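Local coordinates for protein arginine kinase (Anthopleura japonica, PDB 4RF9) that catalyses the reversible transfer of a phosphate group from ATP to L-arginine, giving phosphoarginine and ADP, as a phosphagen kinase with two fused repeats, at residues Val290-Pro295 and Tyr332-Arg337; Val115-Leu120 and Asp350-Val355; Arg133-Leu138 and Glu231-Arg236; Ala150-Ile155 and Glu213-Tyr218. One frame throughout, in Å; residues are numbered along the deposited sequence.

Contact 1: residues Val290-Pro295 and Tyr332-Arg337; sequences VHVKIP and YDISNR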
loop_
_atom_site.group_PDB
_atom_site.type_symbol
_atom_site.label_atom_id
_atom_site.label_comp_id
_atom_site.label_asym_id
_atom_site.label_seq_id
_atom_site.Cartn_x
_atom_site.Cartn_y
_atom_site.Cartn_z
ATOM N N VAL A 290 -2.458 10.773 7.744
ATOM C CA VAL A 290 -1.567 9.629 7.872
ATOM C C VAL A 290 -2.302 8.495 8.576
ATOM O O VAL A 290 -2.957 8.712 9.595
ATOM C CB VAL A 290 -0.302 9.979 8.693
ATOM C CG1 VAL A 290 0.516 8.728 8.981
ATOM C CG2 VAL A 290 0.542 11.021 7.973
ATOM N N HIS A 291 -2.207 7.289 8.021
ATOM C CA HIS A 291 -2.740 6.101 8.675
ATOM C C HIS A 291 -1.620 5.392 9.430
ATOM O O HIS A 291 -0.610 5.012 8.839
ATOM C CB HIS A 291 -3.377 5.157 7.654
ATOM C CG HIS A 291 -4.638 5.690 7.048
ATOM N ND1 HIS A 291 -5.375 4.984 6.119
ATOM C CD2 HIS A 291 -5.295 6.858 7.240
ATOM C CE1 HIS A 291 -6.432 5.696 5.765
ATOM N NE2 HIS A 291 -6.405 6.837 6.431
ATOM N N VAL A 292 -1.799 5.227 10.737
ATOM C CA VAL A 292 -0.757 4.647 11.582
ATOM C C VAL A 292 -1.337 3.715 12.651
ATOM O O VAL A 292 -2.293 4.061 13.345
ATOM C CB VAL A 292 0.128 5.747 12.231
ATOM C CG1 VAL A 292 -0.719 6.749 13.011
ATOM C CG2 VAL A 292 1.206 5.131 13.119
ATOM N N LYS A 293 -0.760 2.522 12.760
ATOM C CA LYS A 293 -1.167 1.560 13.775
ATOM C C LYS A 293 -0.559 1.952 15.114
ATOM O O LYS A 293 0.641 1.785 15.330
ATOM C CB LYS A 293 -0.730 0.148 13.380
ATOM C CG LYS A 293 -1.056 -0.926 14.406
ATOM C CD LYS A 293 -0.942 -2.316 13.796
ATOM C CE LYS A 293 -1.062 -3.407 14.850
ATOM N NZ LYS A 293 0.098 -3.418 15.789
ATOM N N ILE A 294 -1.389 2.469 16.014
ATOM C CA ILE A 294 -0.881 3.088 17.237
ATOM C C ILE A 294 -1.650 2.689 18.526
ATOM O O ILE A 294 -1.954 3.535 19.369
ATOM C CB ILE A 294 -0.806 4.640 17.022
ATOM C CG1 ILE A 294 0.265 5.289 17.900
ATOM C CG2 ILE A 294 -2.199 5.307 17.064
ATOM C CD1 ILE A 294 1.576 5.517 17.167
ATOM N N PRO A 295 -1.909 1.379 18.711
ATOM C CA PRO A 295 -2.836 0.920 19.756
ATOM C C PRO A 295 -2.409 1.286 21.179
ATOM O O PRO A 295 -3.248 1.685 21.989
ATOM C CB PRO A 295 -2.831 -0.609 19.588
ATOM C CG PRO A 295 -2.144 -0.875 18.272
ATOM C CD PRO A 295 -1.183 0.250 18.109
ATOM N N TYR A 332 -5.176 4.284 13.112
ATOM C CA TYR A 332 -5.875 5.555 13.210
ATOM C C TYR A 332 -5.557 6.482 12.048
ATOM O O TYR A 332 -4.428 6.524 11.557
ATOM C CB TYR A 332 -5.533 6.253 14.528
ATOM C CG TYR A 332 -6.152 5.604 15.742
ATOM C CD1 TYR A 332 -5.564 4.497 16.337
ATOM C CD2 TYR A 332 -7.323 6.102 16.297
ATOM C CE1 TYR A 332 -6.126 3.902 17.448
ATOM C CE2 TYR A 332 -7.894 5.514 17.409
ATOM C CZ TYR A 332 -7.288 4.413 17.980
ATOM O OH TYR A 332 -7.849 3.820 19.087
ATOM N N ASP A 333 -6.567 7.226 11.611
ATOM C CA ASP A 333 -6.357 8.276 10.631
ATOM C C ASP A 333 -6.062 9.584 11.356
ATOM O O ASP A 333 -6.947 10.182 11.970
ATOM C CB ASP A 333 -7.574 8.432 9.718
ATOM C CG ASP A 333 -7.319 9.395 8.578
ATOM O OD1 ASP A 333 -6.134 9.634 8.263
ATOM O OD2 ASP A 333 -8.294 9.913 7.995
ATOM N N ILE A 334 -4.805 10.008 11.300
ATOM C CA ILE A 334 -4.406 11.264 11.908
ATOM C C ILE A 334 -4.510 12.349 10.852
ATOM O O ILE A 334 -4.112 12.145 9.709
ATOM C CB ILE A 334 -2.956 11.207 12.432
ATOM C CG1 ILE A 334 -2.699 9.882 13.151
ATOM C CG2 ILE A 334 -2.672 12.392 13.350
ATOM C CD1 ILE A 334 -3.492 9.711 14.426
ATOM N N SER A 335 -5.059 13.499 11.227
ATOM C CA SER A 335 -5.227 14.584 10.272
ATOM C C SER A 335 -5.254 15.962 10.929
ATOM O O SER A 335 -5.486 16.088 12.130
ATOM C CB SER A 335 -6.486 14.366 9.429
ATOM O OG SER A 335 -7.632 14.224 10.249
ATOM N N ASN A 336 -5.008 16.987 10.120
ATOM C CA ASN A 336 -5.021 18.370 10.579
ATOM C C ASN A 336 -6.440 18.853 10.843
ATOM O O ASN A 336 -7.387 18.390 10.210
ATOM C CB ASN A 336 -4.361 19.269 9.535
ATOM C CG ASN A 336 -5.100 19.256 8.208
ATOM O OD1 ASN A 336 -5.127 18.241 7.512
ATOM N ND2 ASN A 336 -5.698 20.386 7.849
ATOM N N ARG A 337 -6.583 19.790 11.775
ATOM C CA ARG A 337 -7.889 20.363 12.089
ATOM C C ARG A 337 -7.966 21.853 11.762
ATOM O O ARG A 337 -9.037 22.457 11.839
ATOM C CB ARG A 337 -8.249 20.128 13.557
ATOM C CG ARG A 337 -9.313 19.063 13.760
ATOM C CD ARG A 337 -9.784 19.013 15.203
ATOM N NE ARG A 337 -8.755 18.506 16.103
ATOM C CZ ARG A 337 -8.765 18.692 17.419
ATOM N NH1 ARG A 337 -9.746 19.382 17.983
ATOM N NH2 ARG A 337 -7.791 18.195 18.171
#
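His-291 and Asp-333 face each other at a non-hydrogen-bonded position of two antiparallel strands, and their flat groups stand nearly upright to one another, the planes 81° apart. The carboxylate meets the imidazole at its edge: OD1 of Asp-333 lies in the ring plane, 3.1 Å from CD2 of His-291, but its angle to NE2 is too poor for a hydrogen bond. CG of Asp-333 is anti to the backbone N (chi1 -173°), which turns the carboxylate back toward the ring, while its other oxygen, OD2, makes a salt bridge with Arg-287. Both His-291 and Arg-287 belong to the predicted ATP site, so Asp-333 probably acts as a second-shell residue there. On the other face of the sheet, CG1 of Val-292 meets CG1 of Ile-334 at 3.7 Å. Farther along, Ile-294 sets CG2 against CD1 of Tyr-332 at 3.5 Å, the two side chains crossing at about a right angle. Val-290 with Ile-334 and Val-292 with Tyr-332 are hydrogen-bonded pairs, with two backbone bonds each. Strand 127-136 flanks this pair next to 286-293 and strand 312-316 next to 331-336, while helix 344-369 packs against the face bearing Ile-334, through Met-351.

Contact 2: residues Val115-Leu120 and Asp350-Val355; sequences VKAPDL and DMYDGV
Ala-117 and Tyr-352 bring an irregular chain segment and a helix together, their CA atoms 6.7 Å apart. Tyr-352 carries the contact: with CG anti to the backbone N (chi1 177°), its ring reaches out from helix 344-369 to the loop. One face receives the methyl of Ala-117 in a CH-pi contact, CB lying 3.8 Å from the ring centroid and somewhat toward the rim, and the carbonyl O of Lys-116 sits over the same face. At the far end the phenol OH donates a hydrogen bond to Pro-118 O over 2.9 Å. Residues 115-120 belong to the long connection between helix 86-96 and strand 127-136, which, as in other phosphagen kinases, probably leads from the small N-terminal domain into the catalytic domain; Tyr-352 joins it to the long helix that packs on the catalytic sheet. The hydroxyl is also hemmed in by carbon: CD of Pro-118 comes within 3.2 Å of Tyr-352 OH, the two side chains crossing at about a right angle. Leu-120 slants past the tyrosine, CD1 lying 3.5 Å from Tyr-352 CZ, and its second methyl, CD2, meets CG1 of Val-355 at 3.9 Å one helical turn on. Beneath them, Ile-127 touches both Leu-120 and Val-355.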
loop_
_atom_site.group_PDB
_atom_site.type_symbol
_atom_site.label_atom_id
_atom_site.label_comp_id
_atom_site.label_asym_id
_atom_site.label_seq_id
_atom_site.Cartn_x
_atom_site.Cartn_y
_atom_site.Cartn_z
ATOM N N VAL A 115 10.072 22.682 5.046
ATOM C CA VAL A 115 9.687 21.532 5.852
ATOM C C VAL A 115 10.896 20.645 6.137
ATOM O O VAL A 115 11.616 20.251 5.220
ATOM C CB VAL A 115 8.606 20.682 5.153
ATOM C CG1 VAL A 115 8.229 19.490 6.019
ATOM C CG2 VAL A 115 7.382 21.530 4.839
ATOM N N LYS A 116 11.115 20.342 7.411
ATOM C CA LYS A 116 12.191 19.445 7.812
ATOM C C LYS A 116 11.611 18.108 8.259
ATOM O O LYS A 116 11.167 17.960 9.397
ATOM C CB LYS A 116 13.027 20.075 8.926
ATOM C CG LYS A 116 13.612 21.429 8.555
ATOM C CD LYS A 116 14.371 21.347 7.237
ATOM C CE LYS A 116 15.143 22.625 6.945
ATOM N NZ LYS A 116 14.256 23.816 6.853
ATOM N N ALA A 117 11.613 17.137 7.351
ATOM C CA ALA A 117 10.941 15.867 7.598
ATOM C C ALA A 117 11.705 14.657 7.055
ATOM O O ALA A 117 11.394 14.162 5.971
ATOM C CB ALA A 117 9.526 15.908 7.018
ATOM N N PRO A 118 12.710 14.180 7.809
ATOM C CA PRO A 118 13.382 12.923 7.463
ATOM C C PRO A 118 12.370 11.786 7.513
ATOM O O PRO A 118 11.464 11.845 8.346
ATOM C CB PRO A 118 14.415 12.756 8.585
ATOM C CG PRO A 118 14.644 14.141 9.100
ATOM C CD PRO A 118 13.311 14.819 8.992
ATOM N N ASP A 119 12.507 10.792 6.638
ATOM C CA ASP A 119 11.537 9.703 6.566
ATOM C C ASP A 119 11.361 9.048 7.933
ATOM O O ASP A 119 12.319 8.572 8.538
ATOM C CB ASP A 119 11.947 8.660 5.523
ATOM C CG ASP A 119 10.780 7.801 5.070
ATOM O OD1 ASP A 119 9.707 7.864 5.709
ATOM O OD2 ASP A 119 10.935 7.061 4.078
ATOM N N LEU A 120 10.120 9.040 8.402
ATOM C CA LEU A 120 9.802 8.676 9.774
ATOM C C LEU A 120 9.831 7.172 10.008
ATOM O O LEU A 120 10.347 6.699 11.025
ATOM C CB LEU A 120 8.422 9.229 10.134
ATOM C CG LEU A 120 8.255 9.905 11.491
ATOM C CD1 LEU A 120 9.499 10.700 11.857
ATOM C CD2 LEU A 120 7.035 10.811 11.453
ATOM N N ASP A 350 3.527 20.345 11.696
ATOM C CA ASP A 350 2.760 19.902 12.857
ATOM C C ASP A 350 2.347 18.452 12.661
ATOM O O ASP A 350 2.348 17.655 13.602
ATOM C CB ASP A 350 1.512 20.770 13.050
ATOM C CG ASP A 350 1.844 22.174 13.511
ATOM O OD1 ASP A 350 2.966 22.378 14.019
ATOM O OD2 ASP A 350 0.984 23.071 13.376
ATOM N N MET A 351 1.993 18.129 11.420
ATOM C CA MET A 351 1.581 16.785 11.048
ATOM C C MET A 351 2.735 15.823 11.280
ATOM O O MET A 351 2.562 14.763 11.881
ATOM C CB MET A 351 1.152 16.741 9.579
ATOM C CG MET A 351 0.344 15.513 9.219
ATOM S SD MET A 351 -1.102 15.393 10.287
ATOM C CE MET A 351 -1.449 13.645 10.185
ATOM N N TYR A 352 3.915 16.215 10.809
ATOM C CA TYR A 352 5.123 15.410 10.961
ATOM C C TYR A 352 5.500 15.221 12.428
ATOM O O TYR A 352 5.689 14.096 12.887
ATOM C CB TYR A 352 6.293 16.044 10.200
ATOM C CG TYR A 352 7.610 15.314 10.375
ATOM C CD1 TYR A 352 7.925 14.214 9.588
ATOM C CD2 TYR A 352 8.538 15.726 11.326
ATOM C CE1 TYR A 352 9.126 13.544 9.745
ATOM C CE2 TYR A 352 9.740 15.060 11.490
ATOM C CZ TYR A 352 10.029 13.969 10.694
ATOM O OH TYR A 352 11.222 13.302 10.851
ATOM N N ASP A 353 5.612 16.334 13.149
ATOM C CA ASP A 353 6.009 16.321 14.556
ATOM C C ASP A 353 4.994 15.580 15.421
ATOM O O ASP A 353 5.362 14.855 16.348
ATOM C CB ASP A 353 6.185 17.752 15.075
ATOM C CG ASP A 353 7.223 18.538 14.292
ATOM O OD1 ASP A 353 8.002 17.913 13.544
ATOM O OD2 ASP A 353 7.262 19.777 14.428
ATOM N N GLY A 354 3.715 15.770 15.112
ATOM C CA GLY A 354 2.643 15.120 15.841
ATOM C C GLY A 354 2.686 13.611 15.711
ATOM O O GLY A 354 2.582 12.892 16.704
ATOM N N VAL A 355 2.837 13.134 14.478
ATOM C CA VAL A 355 2.919 11.704 14.208
ATOM C C VAL A 355 4.167 11.112 14.857
ATOM O O VAL A 355 4.124 10.025 15.436
ATOM C CB VAL A 355 2.928 11.418 12.686
ATOM C CG1 VAL A 355 3.302 9.971 12.408
ATOM C CG2 VAL A 355 1.573 11.748 12.074
#

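Contact 3: residues Arg133-Leu138 and Glu231-Arg236; sequences RVARSL and EEDHLR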
loop_
_atom_site.group_PDB
_atom_site.type_symbol
_atom_site.label_atom_id
_atom_site.label_comp_id
_atom_site.label_asym_id
_atom_site.label_seq_id
_atom_site.Cartn_x
_atom_site.Cartn_y
_atom_site.Cartn_z
ATOM N N ARG A 133 -3.956 16.623 0.612
ATOM C CA ARG A 133 -4.908 17.166 -0.350
ATOM C C ARG A 133 -4.951 18.684 -0.246
ATOM O O ARG A 133 -4.954 19.230 0.851
ATOM C CB ARG A 133 -6.305 16.584 -0.090
ATOM C CG ARG A 133 -7.426 17.148 -0.971
ATOM C CD ARG A 133 -8.151 18.339 -0.330
ATOM N NE ARG A 133 -9.092 17.939 0.712
ATOM C CZ ARG A 133 -9.801 18.792 1.446
ATOM N NH1 ARG A 133 -9.677 20.101 1.260
ATOM N NH2 ARG A 133 -10.638 18.339 2.371
ATOM N N VAL A 134 -4.989 19.362 -1.388
ATOM C CA VAL A 134 -5.255 20.797 -1.407
ATOM C C VAL A 134 -6.396 21.122 -2.369
ATOM O O VAL A 134 -6.592 20.434 -3.373
ATOM C CB VAL A 134 -4.009 21.629 -1.789
ATOM C CG1 VAL A 134 -2.934 21.517 -0.714
ATOM C CG2 VAL A 134 -3.470 21.203 -3.144
ATOM N N ALA A 135 -7.155 22.163 -2.042
ATOM C CA ALA A 135 -8.188 22.676 -2.929
ATOM C C ALA A 135 -7.745 24.032 -3.466
ATOM O O ALA A 135 -7.220 24.859 -2.719
ATOM C CB ALA A 135 -9.515 22.795 -2.191
ATOM N N ARG A 136 -7.944 24.251 -4.763
ATOM C CA ARG A 136 -7.498 25.482 -5.412
ATOM C C ARG A 136 -8.507 25.974 -6.452
ATOM O O ARG A 136 -9.267 25.185 -7.016
ATOM C CB ARG A 136 -6.131 25.279 -6.068
ATOM C CG ARG A 136 -4.974 25.146 -5.087
ATOM C CD ARG A 136 -4.765 26.427 -4.294
ATOM N NE ARG A 136 -3.575 26.350 -3.457
ATOM C CZ ARG A 136 -3.573 25.922 -2.198
ATOM N NH1 ARG A 136 -4.703 25.538 -1.623
ATOM N NH2 ARG A 136 -2.438 25.882 -1.512
ATOM N N SER A 137 -8.507 27.281 -6.695
ATOM C CA SER A 137 -9.391 27.892 -7.686
ATOM C C SER A 137 -8.636 28.920 -8.531
ATOM O O SER A 137 -7.856 29.710 -8.009
ATOM C CB SER A 137 -10.598 28.540 -6.999
ATOM O OG SER A 137 -11.397 27.571 -6.343
ATOM N N LEU A 138 -8.885 28.900 -9.838
ATOM C CA LEU A 138 -8.173 29.748 -10.793
ATOM C C LEU A 138 -8.616 31.210 -10.777
ATOM O O LEU A 138 -9.793 31.510 -10.578
ATOM C CB LEU A 138 -8.349 29.197 -12.210
ATOM C CG LEU A 138 -7.227 28.349 -12.812
ATOM C CD1 LEU A 138 -6.728 27.305 -11.824
ATOM C CD2 LEU A 138 -7.713 27.689 -14.096
ATOM N N GLU A 231 -14.773 19.487 -9.785
ATOM C CA GLU A 231 -15.730 18.787 -8.938
ATOM C C GLU A 231 -16.414 19.795 -8.017
ATOM O O GLU A 231 -17.337 20.492 -8.434
ATOM C CB GLU A 231 -15.046 17.682 -8.126
ATOM C CG GLU A 231 -16.012 16.753 -7.399
ATOM C CD GLU A 231 -15.740 16.686 -5.908
ATOM O OE1 GLU A 231 -16.553 16.083 -5.178
ATOM O OE2 GLU A 231 -14.710 17.238 -5.466
ATOM N N GLU A 232 -15.947 19.878 -6.775
ATOM C CA GLU A 232 -16.479 20.834 -5.808
ATOM C C GLU A 232 -15.742 22.165 -5.916
ATOM O O GLU A 232 -16.299 23.225 -5.629
ATOM C CB GLU A 232 -16.361 20.281 -4.388
ATOM C CG GLU A 232 -16.963 21.183 -3.325
ATOM C CD GLU A 232 -16.822 20.615 -1.930
ATOM O OE1 GLU A 232 -16.711 19.378 -1.798
ATOM O OE2 GLU A 232 -16.818 21.407 -0.966
ATOM N N ASP A 233 -14.476 22.093 -6.314
ATOM C CA ASP A 233 -13.704 23.276 -6.672
ATOM C C ASP A 233 -13.104 23.060 -8.056
ATOM O O ASP A 233 -13.249 21.981 -8.633
ATOM C CB ASP A 233 -12.599 23.541 -5.643
ATOM C CG ASP A 233 -13.147 23.844 -4.264
ATOM O OD1 ASP A 233 -13.639 24.972 -4.052
ATOM O OD2 ASP A 233 -13.084 22.956 -3.387
ATOM N N HIS A 234 -12.448 24.087 -8.592
ATOM C CA HIS A 234 -11.777 23.974 -9.882
ATOM C C HIS A 234 -10.769 22.837 -9.824
ATOM O O HIS A 234 -10.733 21.976 -10.702
ATOM C CB HIS A 234 -11.051 25.275 -10.239
ATOM C CG HIS A 234 -11.956 26.460 -10.371
ATOM N ND1 HIS A 234 -11.480 27.746 -10.509
ATOM C CD2 HIS A 234 -13.307 26.554 -10.387
ATOM C CE1 HIS A 234 -12.498 28.583 -10.602
ATOM N NE2 HIS A 234 -13.617 27.885 -10.530
ATOM N N LEU A 235 -9.967 22.836 -8.767
ATOM C CA LEU A 235 -8.907 21.851 -8.612
ATOM C C LEU A 235 -8.928 21.180 -7.245
ATOM O O LEU A 235 -8.904 21.848 -6.212
ATOM C CB LEU A 235 -7.545 22.509 -8.832
ATOM C CG LEU A 235 -7.246 23.059 -10.226
ATOM C CD1 LEU A 235 -5.911 23.787 -10.223
ATOM C CD2 LEU A 235 -7.255 21.944 -11.264
ATOM N N ARG A 236 -8.979 19.852 -7.249
ATOM C CA ARG A 236 -8.706 19.077 -6.046
ATOM C C ARG A 236 -7.449 18.255 -6.292
ATOM O O ARG A 236 -7.483 17.229 -6.972
ATOM C CB ARG A 236 -9.884 18.176 -5.676
ATOM C CG ARG A 236 -9.690 17.434 -4.363
ATOM C CD ARG A 236 -11.021 17.000 -3.771
ATOM N NE ARG A 236 -11.768 18.123 -3.211
ATOM C CZ ARG A 236 -12.060 18.251 -1.920
ATOM N NH1 ARG A 236 -11.675 17.322 -1.057
ATOM N NH2 ARG A 236 -12.745 19.304 -1.491
#
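Arg-136 and Leu-235 form an antiparallel hydrogen-bonded pair, each N bonded to the other's O at 3.0 Å. Just beyond, where regular strand geometry ends, a side chain takes over from the backbone: Leu-138 N donates to ND1 of His-234 at 2.9 Å, a bond tilted only 16° from the imidazole plane. The opposite ring nitrogen, NE2, is bonded to Gly-142 O, so the ring is gripped at both nitrogens and its proton is probably on NE2. Ser-137 OG lies over one face of this ring, toward the rim, and is itself bonded to Leu-275 O.

Among the charged groups, Arg-133 and Arg-236 approach with guanidinium planes 42° apart, NH1 of Arg-236 hovering over one face of Arg-133, 3.2 Å from NE. Both arginines line the predicted ATP site, where such a gathering suits an anionic phosphate chain. Arg-133 is steadied by Asn-281; Arg-236 has Glu-231 and Glu-232, the latter assigned to the substrate site by similarity, at long salt-bridge distance, without a directed N-H.

Apolar contact is made by Leu-138 CD1 and Leu-235 CD1, 4.0 Å apart. These leucines point to the layer of helices 149-163 and 246-264, whereas strand 286-293 borders 127-136 on its other side and strand 225-229 lies on the far side of 235-242 in the sheet.

Contact 4: residues Ala150-Ile155 and Glu213-Tyr218; sequences AHRLEI and EGRGIY
The guanidinium groups of Arg-152 and Arg-215 lie flat on each other, their planes only 2° apart and their centres 4.2 Å apart. The stack is offset: NE of Arg-152 sits over one face of Arg-215 toward its rim, 3.5 Å from NH2, with the neighbouring CD of Arg-152 over that same face. NH2 of Arg-215 donates to Glu-213 O at 2.9 Å, the oxygen somewhat out of the guanidinium plane, and also to Lys-209 O, while NE has a weak bond to Asn-230 O. These bonds tie the group to the chain around it and would fix its rotation, and the partial negative charge of the carbonyl oxygens probably offsets part of the repulsion between the two cations.

Arg-152 comes from the helix as a chain extended through its first two torsions and bent at the third (chi3 -71°), which lays the guanidinium over its partner. On the way its CD passes 3.2 Å from Glu-213 O, so this one carbonyl is approached by both arginines. Gly-214, in a left-handed backbone conformation (phi 84°), presents its bare CA to Arg-152 CG at 4.3 Å. Nearer the surface, Leu-153 CD1 rests 4.1 Å from OE1 of Glu-213, a carboxylate oxygen whose salt bridge goes to Lys-149 at the start of the helix.

An offset arginine-arginine stack with carbonyl acceptors around it here joins helix 149-163 to the turn leading into strand 216-220, part of the helix-on-antiparallel-sheet architecture of the phosphagen kinase catalytic domain.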
loop_
_atom_site.group_PDB
_atom_site.type_symbol
_atom_site.label_atom_id
_atom_site.label_comp_id
_atom_site.label_asym_id
_atom_site.label_seq_id
_atom_site.Cartn_x
_atom_site.Cartn_y
_atom_site.Cartn_z
ATOM N N ALA A 150 -19.165 28.169 -20.261
ATOM C CA ALA A 150 -17.984 28.407 -21.078
ATOM C C ALA A 150 -16.717 28.493 -20.229
ATOM O O ALA A 150 -15.656 28.023 -20.639
ATOM C CB ALA A 150 -18.162 29.674 -21.905
ATOM N N HIS A 151 -16.833 29.089 -19.045
ATOM C CA HIS A 151 -15.688 29.234 -18.150
ATOM C C HIS A 151 -15.221 27.903 -17.563
ATOM O O HIS A 151 -14.025 27.701 -17.364
ATOM C CB HIS A 151 -15.981 30.241 -17.032
ATOM C CG HIS A 151 -15.822 31.669 -17.450
ATOM N ND1 HIS A 151 -16.142 32.728 -16.626
ATOM C CD2 HIS A 151 -15.368 32.214 -18.605
ATOM C CE1 HIS A 151 -15.898 33.863 -17.257
ATOM N NE2 HIS A 151 -15.427 33.579 -18.458
ATOM N N ARG A 152 -16.158 27.001 -17.287
ATOM C CA ARG A 152 -15.802 25.680 -16.782
ATOM C C ARG A 152 -14.985 24.922 -17.824
ATOM O O ARG A 152 -14.021 24.229 -17.493
ATOM C CB ARG A 152 -17.051 24.878 -16.406
ATOM C CG ARG A 152 -16.733 23.549 -15.742
ATOM C CD ARG A 152 -17.981 22.725 -15.477
ATOM N NE ARG A 152 -18.811 23.276 -14.407
ATOM C CZ ARG A 152 -19.928 23.968 -14.612
ATOM N NH1 ARG A 152 -20.349 24.194 -15.848
ATOM N NH2 ARG A 152 -20.623 24.430 -13.582
ATOM N N LEU A 153 -15.382 25.068 -19.085
ATOM C CA LEU A 153 -14.664 24.471 -20.207
ATOM C C LEU A 153 -13.284 25.095 -20.377
ATOM O O LEU A 153 -12.298 24.390 -20.596
ATOM C CB LEU A 153 -15.471 24.629 -21.500
ATOM C CG LEU A 153 -16.702 23.729 -21.640
ATOM C CD1 LEU A 153 -17.622 24.225 -22.745
ATOM C CD2 LEU A 153 -16.296 22.279 -21.888
ATOM N N GLU A 154 -13.222 26.418 -20.277
ATOM C CA GLU A 154 -11.963 27.139 -20.413
ATOM C C GLU A 154 -10.996 26.766 -19.290
ATOM O O GLU A 154 -9.789 26.670 -19.507
ATOM C CB GLU A 154 -12.209 28.649 -20.426
ATOM C CG GLU A 154 -10.952 29.478 -20.617
ATOM C CD GLU A 154 -11.244 30.959 -20.728
ATOM O OE1 GLU A 154 -11.922 31.360 -21.696
ATOM O OE2 GLU A 154 -10.798 31.721 -19.845
ATOM N N ILE A 155 -11.537 26.551 -18.096
ATOM C CA ILE A 155 -10.741 26.110 -16.957
ATOM C C ILE A 155 -10.140 24.731 -17.210
ATOM O O ILE A 155 -8.961 24.499 -16.941
ATOM C CB ILE A 155 -11.579 26.086 -15.659
ATOM C CG1 ILE A 155 -11.826 27.511 -15.166
ATOM C CG2 ILE A 155 -10.884 25.264 -14.580
ATOM C CD1 ILE A 155 -12.809 27.600 -14.018
ATOM N N GLU A 213 -19.899 17.886 -18.229
ATOM C CA GLU A 213 -19.012 18.735 -19.030
ATOM C C GLU A 213 -17.950 19.453 -18.199
ATOM O O GLU A 213 -18.251 20.048 -17.164
ATOM C CB GLU A 213 -19.812 19.780 -19.814
ATOM C CG GLU A 213 -20.375 19.303 -21.142
ATOM C CD GLU A 213 -20.993 20.438 -21.932
ATOM O OE1 GLU A 213 -20.559 21.595 -21.739
ATOM O OE2 GLU A 213 -21.914 20.183 -22.736
ATOM N N GLY A 214 -16.708 19.392 -18.665
ATOM C CA GLY A 214 -15.619 20.100 -18.024
ATOM C C GLY A 214 -14.996 19.362 -16.855
ATOM O O GLY A 214 -13.981 19.800 -16.317
ATOM N N ARG A 215 -15.599 18.247 -16.453
ATOM C CA ARG A 215 -15.047 17.440 -15.366
ATOM C C ARG A 215 -14.059 16.412 -15.903
ATOM O O ARG A 215 -14.236 15.881 -16.998
ATOM C CB ARG A 215 -16.156 16.740 -14.570
ATOM C CG ARG A 215 -16.878 17.623 -13.556
ATOM C CD ARG A 215 -17.848 18.582 -14.230
ATOM N NE ARG A 215 -18.743 19.229 -13.276
ATOM C CZ ARG A 215 -19.816 19.933 -13.624
ATOM N NH1 ARG A 215 -20.579 20.487 -12.693
ATOM N NH2 ARG A 215 -20.128 20.080 -14.905
ATOM N N GLY A 216 -13.017 16.131 -15.128
ATOM C CA GLY A 216 -11.987 15.210 -15.567
ATOM C C GLY A 216 -11.074 14.735 -14.456
ATOM O O GLY A 216 -11.105 15.259 -13.342
ATOM N N ILE A 217 -10.258 13.732 -14.767
ATOM C CA ILE A 217 -9.339 13.154 -13.800
ATOM C C ILE A 217 -7.943 13.024 -14.395
ATOM O O ILE A 217 -7.768 12.449 -15.469
ATOM C CB ILE A 217 -9.795 11.746 -13.362
ATOM C CG1 ILE A 217 -11.223 11.785 -12.813
ATOM C CG2 ILE A 217 -8.822 11.170 -12.341
ATOM C CD1 ILE A 217 -11.825 10.414 -12.585
ATOM N N TYR A 218 -6.953 13.566 -13.693
ATOM C CA TYR A 218 -5.560 13.408 -14.083
ATOM C C TYR A 218 -4.835 12.611 -13.012
ATOM O O TYR A 218 -5.094 12.779 -11.821
ATOM C CB TYR A 218 -4.877 14.768 -14.274
ATOM C CG TYR A 218 -3.398 14.673 -14.609
ATOM C CD1 TYR A 218 -2.969 14.572 -15.927
ATOM C CD2 TYR A 218 -2.432 14.681 -13.608
ATOM C CE1 TYR A 218 -1.621 14.481 -16.240
ATOM C CE2 TYR A 218 -1.083 14.588 -13.910
ATOM C CZ TYR A 218 -0.682 14.490 -15.225
ATOM O OH TYR A 218 0.656 14.399 -15.532
#

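Overall arrangement
All four contacts lie in the first of the two approximate repeats, and contacts 1, 3 and 4 reach the same eight-stranded antiparallel sheet. Contact 2 closes the longest loop, from 115-120 to 350-355; contact 3 is nested within it, contact 4 within contact 3, and contact 1 follows contact 3 in series. Contacts 1 and 2, centred 13 Å apart, touch through Met-351, whose CE packs on Ile-334. Contacts 3 and 4, 12 Å apart, meet where Ile-155 packs on His-234 and Leu-138. Between contacts 1 and 3, about 24 Å from centre to centre, the neighbouring strands 286-293 and 127-136 carry predicted ATP-binding residues, consistent with one sheet carrying much of the ATP site.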